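Local atomic coordinates of GTPase activator-like protein (PDB entry 6SSH), a protein that probably stimulates GTP hydrolysis by a small GTPase, the part crystallised here being the TSC2 GAP domain, of the Rap/Ran-GAP family. Residues A[176-179]-A[180-184]. Sequence-based numbering, arbitrary orientation.
Sequences KIIS and LKALP
Ser-179 ends the strand 176-179 in an extended conformation, and from Leu-180 the backbone takes up helical torsions, so the chain turns sharply and Ala-182 and Leu-183 come back beside Ser-179 and Ile-178. The hydrogen bond across the turn is made by the serine hydroxyl: its OG accepts the backbone N-H of Ala-182, with OG and N 3.1 Å apart and an angle of 157° at the hydrogen. A chi1 of 72° tucks OG between the serine's own N and carbonyl carbon, on the side where the Ala-182 N-H arrives. A serine hydroxyl taking the amide three residues on is a bond often found where a helix begins; here it stands where the edge strand of the mixed sheet gives way to the C-terminal helix. The methyl of Ala-182 packs against the same hydroxyl, CB to OG 3.5 Å. Ile-178 brings its CG2 branch to the turn. That methyl sits 3.8 Å from the Leu-183 CA, with the Leu-183 CD1 and the Ala-182 CB as its apolar neighbours. Leu-183 is buried, its side chain lying against Val-156 and Val-158 of the neighbouring strand and Phe-33 of helix 28-37.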
loop_
_atom_site.group_PDB
_atom_site.type_symbol
_atom_site.label_atom_id
_atom_site.label_comp_id
_atom_site.label_asym_id
_atom_site.label_seq_id
_atom_site.Cartn_x
_atom_site.Cartn_y
_atom_site.Cartn_z
ATOM N N LYS A 176 -10.428 11.246 7.478
ATOM C CA LYS A 176 -11.711 11.332 6.762
ATOM C C LYS A 176 -12.362 9.972 6.781
ATOM O O LYS A 176 -11.676 8.956 6.653
ATOM C CB LYS A 176 -11.512 11.742 5.310
ATOM N N ILE A 177 -13.655 9.908 6.978
ATOM C CA ILE A 177 -14.428 8.704 6.898
ATOM C C ILE A 177 -14.841 8.448 5.465
ATOM O O ILE A 177 -15.407 9.345 4.825
ATOM C CB ILE A 177 -15.622 8.706 7.891
ATOM C CG1 ILE A 177 -16.241 7.313 7.957
ATOM C CG2 ILE A 177 -16.678 9.783 7.578
ATOM C CD1 ILE A 177 -17.137 7.078 9.166
ATOM N N ILE A 178 -14.600 7.237 4.983
ATOM C CA ILE A 178 -14.757 6.914 3.539
ATOM C C ILE A 178 -15.417 5.555 3.461
ATOM O O ILE A 178 -15.016 4.624 4.173
ATOM C CB ILE A 178 -13.371 6.857 2.844
ATOM C CG1 ILE A 178 -12.585 8.159 2.977
ATOM C CG2 ILE A 178 -13.493 6.475 1.407
ATOM C CD1 ILE A 178 -13.168 9.304 2.278
ATOM N N SER A 179 -16.424 5.387 2.585
ATOM C CA SER A 179 -17.054 4.086 2.440
ATOM C C SER A 179 -16.090 3.122 1.736
ATOM O O SER A 179 -15.198 3.532 0.983
ATOM C CB SER A 179 -18.370 4.184 1.680
ATOM O OG SER A 179 -18.084 4.438 0.293
ATOM N N LEU A 180 -16.304 1.833 1.953
ATOM C CA LEU A 180 -15.529 0.839 1.201
ATOM C C LEU A 180 -15.744 0.995 -0.289
ATOM O O LEU A 180 -14.774 0.792 -1.008
ATOM C CB LEU A 180 -15.903 -0.592 1.613
ATOM C CG LEU A 180 -15.469 -0.957 3.023
ATOM C CD1 LEU A 180 -15.950 -2.366 3.367
ATOM C CD2 LEU A 180 -13.980 -0.850 3.196
ATOM N N LYS A 181 -16.944 1.350 -0.742
ATOM C CA LYS A 181 -17.145 1.569 -2.187
ATOM C C LYS A 181 -16.299 2.691 -2.742
ATOM O O LYS A 181 -15.750 2.569 -3.829
ATOM C CB LYS A 181 -18.621 1.844 -2.461
ATOM C CG LYS A 181 -18.991 1.896 -3.956
ATOM C CD LYS A 181 -20.474 2.208 -4.148
ATOM C CE LYS A 181 -20.873 2.123 -5.627
ATOM N NZ LYS A 181 -20.499 0.815 -6.249
ATOM N N ALA A 182 -16.178 3.791 -2.029
ATOM C CA ALA A 182 -15.417 4.941 -2.480
ATOM C C ALA A 182 -13.934 4.817 -2.268
ATOM O O ALA A 182 -13.131 5.572 -2.847
ATOM C CB ALA A 182 -15.902 6.173 -1.777
ATOM N N LEU A 183 -13.554 3.863 -1.447
ATOM C CA LEU A 183 -12.183 3.786 -0.949
ATOM C C LEU A 183 -11.085 3.613 -2.006
ATOM O O LEU A 183 -10.101 4.327 -1.956
ATOM C CB LEU A 183 -12.115 2.731 0.153
ATOM C CG LEU A 183 -10.743 2.652 0.817
ATOM C CD1 LEU A 183 -10.430 3.970 1.590
ATOM C CD2 LEU A 183 -10.724 1.408 1.745
ATOM N N PRO A 184 -11.244 2.662 -2.939
ATOM C CA PRO A 184 -10.085 2.493 -3.824
ATOM C C PRO A 184 -9.811 3.722 -4.697
ATOM O O PRO A 184 -8.640 4.087 -4.880
ATOM C CB PRO A 184 -10.506 1.327 -4.730
ATOM C CG PRO A 184 -11.670 0.674 -4.091
ATOM C CD PRO A 184 -12.268 1.621 -3.095
#